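Local coordinates for protein DNA-entry nuclease (Competence-specific nuclease) (Streptococcus agalactiae ILRI112, PDB 4QH0) that probably cleaves DNA in a sequence-independent way as a competence-associated endonuclease of the His-Me finger type, at residues Y104-D109 with S142-Q147; A45-K50 with K194-T199. The protein carries 1 engineered substitution. All coordinates share one frame; numbering follows the deposited sequence.

In the fold
Leaving strand 33-36, the chain enters a surface loop whose residues 45-50 meet a partner 144 residues on. It then runs through edge strand 52-54 and strand 66-70 before reaching 104-109, at the start of strand 108-112. Interaction 1 closes a short loop when 142-147, at the end of helix 140-144, returns to 104-109 beside the magnesium ion. Helix 153-164 and strand 170-177 follow, and strand 188-195 leads to 194-199, where interaction 2 closes a longer loop that contains the first without crossing it. The contacts lie on opposite sides of the chain's centre, about 30 Å apart between centres: one knits the metal-binding finger, the other joins the loop before strand 52-54 to the turn after strand 188-195.

Interaction 1. Residues Y104-D109 with S142-Q147; sequences YGHAVD and SNQSNQ. With MG (magnesium ion), chain E; SO4 (sulfate ion), chain G.
At the ββα-metal finger of this nuclease, Asp109, on strand 108-112, receives the amides of Asn143 and Gln144 from the end of helix 140-144. Both donors share OD2. Gln144 NE2 lies 2.7 Å from Asp109 OD2 on its syn lone pair, the amide and carboxylate nearly coplanar. Asn143 ND2 reaches the same Asp109 OD2 from the anti side at 2.9 Å, tilted out of the carboxylate plane, with its amide turned 77° against the carboxylate. Asp109 OD1 takes His106 NE2 at 2.6 Å, so three N-H groups fix the carboxylate. With CG anti to the backbone N (chi1 178°), Asn143 presents ND2 to Asp109 and OD1 to the magnesium ion, 2.1 Å from Asn143 OD1; five waters complete the octahedral shell. Asp109 is thus a second-shell residue, and its bond to ND2 would hold the turn of the metal-binding amide. Farther along, Gln144 OE1 sits at the edge of the Tyr104 ring, 3.8 Å from Tyr104 CD1. A sulfate, probably from the crystallisation liquor, accepts from Asn146 N, His103 and, at a very short distance, Tyr104 OH. Two strands, a helix and an asparagine-held magnesium ion are consistent with the ββα-metal (His-Me finger) fold of DNA/RNA non-specific endonucleases.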
loop_
_atom_site.group_PDB
_atom_site.type_symbol
_atom_site.label_atom_id
_atom_site.label_comp_id
_atom_site.label_asym_id
_atom_site.label_seq_id
_atom_site.Cartn_x
_atom_site.Cartn_y
_atom_site.Cartn_z
ATOM N N TYR A 104 -10.170 -13.328 8.239
ATOM C CA TYR A 104 -8.913 -12.738 8.685
ATOM C C TYR A 104 -8.763 -12.901 10.197
ATOM O O TYR A 104 -7.652 -13.053 10.705
ATOM C CB TYR A 104 -8.835 -11.262 8.295
ATOM C CG TYR A 104 -9.005 -11.028 6.814
ATOM C CD1 TYR A 104 -8.010 -11.386 5.918
ATOM C CD2 TYR A 104 -10.164 -10.454 6.313
ATOM C CE1 TYR A 104 -8.162 -11.176 4.560
ATOM C CE2 TYR A 104 -10.325 -10.239 4.959
ATOM C CZ TYR A 104 -9.322 -10.604 4.087
ATOM O OH TYR A 104 -9.486 -10.389 2.738
ATOM N N GLY A 105 -9.886 -12.866 10.909
ATOM C CA GLY A 105 -9.892 -13.074 12.345
ATOM C C GLY A 105 -9.506 -11.842 13.141
ATOM O O GLY A 105 -9.667 -11.808 14.358
ATOM N N HIS A 106 -8.987 -10.830 12.454
ATOM C CA HIS A 106 -8.638 -9.569 13.091
ATOM C C HIS A 106 -8.808 -8.447 12.080
ATOM O O HIS A 106 -8.913 -8.697 10.881
ATOM C CB HIS A 106 -7.206 -9.606 13.625
ATOM C CG HIS A 106 -6.166 -9.735 12.557
ATOM N ND1 HIS A 106 -5.631 -10.947 12.182
ATOM C CD2 HIS A 106 -5.563 -8.800 11.786
ATOM C CE1 HIS A 106 -4.741 -10.754 11.224
ATOM N NE2 HIS A 106 -4.682 -9.461 10.965
ATOM N N ALA A 107 -8.832 -7.213 12.568
ATOM C CA ALA A 107 -9.233 -6.078 11.746
ATOM C C ALA A 107 -8.102 -5.484 10.914
ATOM O O ALA A 107 -8.246 -5.315 9.705
ATOM C CB ALA A 107 -9.843 -5.007 12.612
ATOM N N VAL A 108 -6.987 -5.160 11.562
ATOM C CA VAL A 108 -5.936 -4.385 10.916
ATOM C C VAL A 108 -4.586 -5.097 10.925
ATOM O O VAL A 108 -4.276 -5.865 11.836
ATOM C CB VAL A 108 -5.788 -2.996 11.576
ATOM C CG1 VAL A 108 -6.997 -2.127 11.258
ATOM C CG2 VAL A 108 -5.610 -3.133 13.079
ATOM N N ASP A 109 -3.802 -4.834 9.883
ATOM C CA ASP A 109 -2.433 -5.319 9.773
ATOM C C ASP A 109 -1.485 -4.133 9.780
ATOM O O ASP A 109 -1.897 -2.997 9.549
ATOM C CB ASP A 109 -2.234 -6.095 8.464
ATOM C CG ASP A 109 -2.828 -7.490 8.505
ATOM O OD1 ASP A 109 -2.932 -8.072 9.604
ATOM O OD2 ASP A 109 -3.175 -8.014 7.428
ATOM N N SER A 142 -7.464 -5.208 2.778
ATOM C CA SER A 142 -6.778 -4.408 1.765
ATOM C C SER A 142 -5.273 -4.660 1.776
ATOM O O SER A 142 -4.586 -4.384 0.796
ATOM C CB SER A 142 -7.066 -2.916 1.954
ATOM O OG SER A 142 -6.502 -2.423 3.155
ATOM N N ASN A 143 -4.766 -5.188 2.886
ATOM C CA ASN A 143 -3.359 -5.562 2.984
ATOM C C ASN A 143 -3.089 -6.914 2.335
ATOM O O ASN A 143 -2.152 -7.057 1.552
ATOM C CB ASN A 143 -2.916 -5.609 4.447
ATOM C CG ASN A 143 -1.465 -6.036 4.603
ATOM O OD1 ASN A 143 -0.584 -5.567 3.880
ATOM N ND2 ASN A 143 -1.211 -6.939 5.544
ATOM N N GLN A 144 -3.933 -7.894 2.649
ATOM C CA GLN A 144 -3.654 -9.293 2.332
ATOM C C GLN A 144 -4.278 -9.809 1.040
ATOM O O GLN A 144 -3.765 -10.758 0.444
ATOM C CB GLN A 144 -4.150 -10.196 3.466
ATOM C CG GLN A 144 -3.477 -9.975 4.805
ATOM C CD GLN A 144 -3.938 -10.976 5.847
ATOM O OE1 GLN A 144 -4.340 -12.091 5.515
ATOM N NE2 GLN A 144 -3.884 -10.581 7.111
ATOM N N SER A 145 -5.389 -9.215 0.619
ATOM C CA SER A 145 -6.231 -9.835 -0.400
ATOM C C SER A 145 -5.538 -10.071 -1.740
ATOM O O SER A 145 -5.069 -9.140 -2.393
ATOM C CB SER A 145 -7.520 -9.036 -0.602
ATOM O OG SER A 145 -8.333 -9.638 -1.592
ATOM N N ASN A 146 -5.485 -11.344 -2.119
ATOM C CA ASN A 146 -5.002 -11.767 -3.425
ATOM C C ASN A 146 -6.160 -12.185 -4.329
ATOM O O ASN A 146 -5.947 -12.694 -5.429
ATOM C CB ASN A 146 -4.013 -12.925 -3.272
ATOM C CG ASN A 146 -2.577 -12.457 -3.225
ATOM O OD1 ASN A 146 -1.997 -12.110 -4.252
ATOM N ND2 ASN A 146 -1.993 -12.449 -2.035
ATOM N N GLN A 147 -7.386 -11.961 -3.865
ATOM C CA GLN A 147 -8.568 -12.328 -4.634
ATOM C C GLN A 147 -8.616 -11.467 -5.886
ATOM O O GLN A 147 -8.808 -10.255 -5.804
ATOM C CB GLN A 147 -9.850 -12.108 -3.828
ATOM C CG GLN A 147 -9.805 -12.544 -2.374
ATOM C CD GLN A 147 -11.040 -12.092 -1.618
ATOM O OE1 GLN A 147 -12.167 -12.336 -2.047
ATOM N NE2 GLN A 147 -10.833 -11.410 -0.499
HETATM MG MG MG E . 1.357 -5.453 3.011
HETATM S S SO4 G . -7.843 -13.208 1.076
HETATM O O1 SO4 G . -7.305 -14.102 2.098
HETATM O O2 SO4 G . -7.829 -11.836 1.578
HETATM O O3 SO4 G . -7.021 -13.320 -0.127
HETATM O O4 SO4 G . -9.217 -13.590 0.766
HETATM O O HOH W 1 -5.432 -12.987 8.987
HETATM O O HOH W 2 0.143 -5.564 1.334
HETATM O O HOH W 3 1.417 -7.506 3.362
HETATM O O HOH W 4 2.179 -5.014 4.869
HETATM O O HOH W 5 0.894 -3.440 2.932
HETATM O O HOH W 6 3.164 -5.122 2.004
#

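Interaction 2. Residues A45-K50 with K194-T199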
loop_
_atom_site.group_PDB
_atom_site.type_symbol
_atom_site.label_atom_id
_atom_site.label_comp_id
_atom_site.label_asym_id
_atom_site.label_seq_id
_atom_site.Cartn_x
_atom_site.Cartn_y
_atom_site.Cartn_z
ATOM N N ALA A 45 10.297 4.241 -16.177
ATOM C CA ALA A 45 11.327 3.306 -15.728
ATOM C C ALA A 45 12.593 3.425 -16.575
ATOM O O ALA A 45 12.751 2.719 -17.572
ATOM C CB ALA A 45 10.798 1.884 -15.778
ATOM N N ASP A 46 13.499 4.307 -16.161
ATOM C CA ASP A 46 14.705 4.589 -16.934
ATOM C C ASP A 46 15.845 3.651 -16.542
ATOM O O ASP A 46 16.088 3.411 -15.359
ATOM C CB ASP A 46 15.132 6.045 -16.738
ATOM C CG ASP A 46 16.091 6.523 -17.814
ATOM O OD1 ASP A 46 17.308 6.271 -17.686
ATOM O OD2 ASP A 46 15.628 7.154 -18.789
ATOM N N VAL A 47 16.542 3.130 -17.547
ATOM C CA VAL A 47 17.649 2.201 -17.334
ATOM C C VAL A 47 18.698 2.718 -16.350
ATOM O O VAL A 47 19.405 1.929 -15.722
ATOM C CB VAL A 47 18.376 1.888 -18.663
ATOM C CG1 VAL A 47 17.472 1.108 -19.602
ATOM C CG2 VAL A 47 18.857 3.174 -19.324
ATOM N N ASN A 48 18.789 4.038 -16.215
ATOM C CA ASN A 48 19.906 4.657 -15.510
ATOM C C ASN A 48 19.683 4.959 -14.029
ATOM O O ASN A 48 20.563 5.529 -13.380
ATOM C CB ASN A 48 20.342 5.934 -16.238
ATOM C CG ASN A 48 21.601 5.733 -17.055
ATOM O OD1 ASN A 48 22.709 5.756 -16.520
ATOM N ND2 ASN A 48 21.440 5.535 -18.358
ATOM N N VAL A 49 18.523 4.569 -13.506
ATOM C CA VAL A 49 18.234 4.704 -12.080
ATOM C C VAL A 49 18.575 3.404 -11.362
ATOM O O VAL A 49 18.096 2.334 -11.735
ATOM C CB VAL A 49 16.754 5.055 -11.830
ATOM C CG1 VAL A 49 16.446 5.105 -10.334
ATOM C CG2 VAL A 49 16.417 6.384 -12.472
ATOM N N LYS A 50 19.404 3.503 -10.326
ATOM C CA LYS A 50 19.801 2.335 -9.558
ATOM C C LYS A 50 18.644 1.926 -8.664
ATOM O O LYS A 50 17.790 2.750 -8.340
ATOM C CB LYS A 50 21.022 2.684 -8.707
ATOM C CG LYS A 50 21.794 1.499 -8.148
ATOM C CD LYS A 50 23.032 1.978 -7.396
ATOM C CE LYS A 50 23.963 0.838 -7.027
ATOM N NZ LYS A 50 25.180 1.351 -6.341
ATOM N N LYS A 194 5.464 0.522 -13.148
ATOM C CA LYS A 194 5.763 0.381 -14.568
ATOM C C LYS A 194 7.109 -0.306 -14.755
ATOM O O LYS A 194 8.125 0.168 -14.255
ATOM C CB LYS A 194 5.764 1.741 -15.269
ATOM C CG LYS A 194 5.744 1.640 -16.796
ATOM C CD LYS A 194 5.748 3.006 -17.476
ATOM C CE LYS A 194 4.485 3.803 -17.174
ATOM N NZ LYS A 194 4.483 5.164 -17.791
ATOM N N SER A 195 7.106 -1.428 -15.467
ATOM C CA SER A 195 8.340 -2.138 -15.778
ATOM C C SER A 195 9.074 -1.433 -16.911
ATOM O O SER A 195 8.503 -0.589 -17.599
ATOM C CB SER A 195 8.049 -3.591 -16.160
ATOM O OG SER A 195 7.213 -3.673 -17.300
ATOM N N GLN A 196 10.343 -1.779 -17.097
ATOM C CA GLN A 196 11.168 -1.146 -18.116
ATOM C C GLN A 196 10.654 -1.483 -19.511
ATOM O O GLN A 196 10.639 -0.630 -20.397
ATOM C CB GLN A 196 12.620 -1.601 -17.970
ATOM C CG GLN A 196 13.601 -0.873 -18.869
ATOM C CD GLN A 196 14.958 -1.547 -18.903
ATOM O OE1 GLN A 196 15.406 -2.120 -17.910
ATOM N NE2 GLN A 196 15.615 -1.490 -20.057
ATOM N N ASP A 197 10.230 -2.728 -19.697
ATOM C CA ASP A 197 9.720 -3.180 -20.986
ATOM C C ASP A 197 8.231 -2.878 -21.156
ATOM O O ASP A 197 7.631 -3.245 -22.164
ATOM C CB ASP A 197 9.984 -4.678 -21.174
ATOM C CG ASP A 197 9.421 -5.522 -20.047
ATOM O OD1 ASP A 197 8.355 -5.170 -19.501
ATOM O OD2 ASP A 197 10.051 -6.544 -19.704
ATOM N N GLY A 198 7.637 -2.231 -20.155
ATOM C CA GLY A 198 6.270 -1.749 -20.248
ATOM C C GLY A 198 5.188 -2.805 -20.118
ATOM O O GLY A 198 4.003 -2.476 -20.141
ATOM N N THR A 199 5.579 -4.068 -19.981
ATOM C CA THR A 199 4.611 -5.164 -19.910
ATOM C C THR A 199 3.774 -5.100 -18.641
ATOM O O THR A 199 2.611 -5.499 -18.635
ATOM C CB THR A 199 5.297 -6.537 -19.951
ATOM O OG1 THR A 199 6.399 -6.552 -19.036
ATOM C CG2 THR A 199 5.798 -6.845 -21.343
HETATM O O HOH W 7 12.413 2.269 -19.923
#
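Val47 and Gln196 meet obliquely, the CG1 methyl beside the amide nitrogen end of an extended chain. Val47 CG1, anti to its own carbonyl carbon (chi1 -67°), stands 3.2 Å from Gln196 NE2, tighter than ordinary packing and doubtful in its exact value, and 3.7 Å from Gln196 CD. Gln196 swings its chain out with CG anti to the backbone N (chi1 -173°), which carries the amide across to Val47; it also touches Arg169. Ala45 carries an equal part of the contact: its CB is directed at the other backbone, 3.5 Å from Lys194 O and 3.8 Å from Gln196 CA. No direct hydrogen bond joins the segments, and the surface contact rests on van der Waals packing. It links the loop that enters edge strand 52-54 to the connection between the antiparallel neighbours 188-195 and 201-207 of the main sheet. Each side is braced from within by a type I turn and an Asx turn. Asp46 OD1 accepts Asn48 N at 3.1 Å, while Asp197 OD1 takes Thr199 N at 3.0 Å and Ser195 OG at 2.9 Å from opposite faces of the carboxylate plane. Lys194, whose first side-chain bond points toward the 45-50 segment, sends NZ to Thr41 O, while Ala45 also packs on Met69 of strand 66-70.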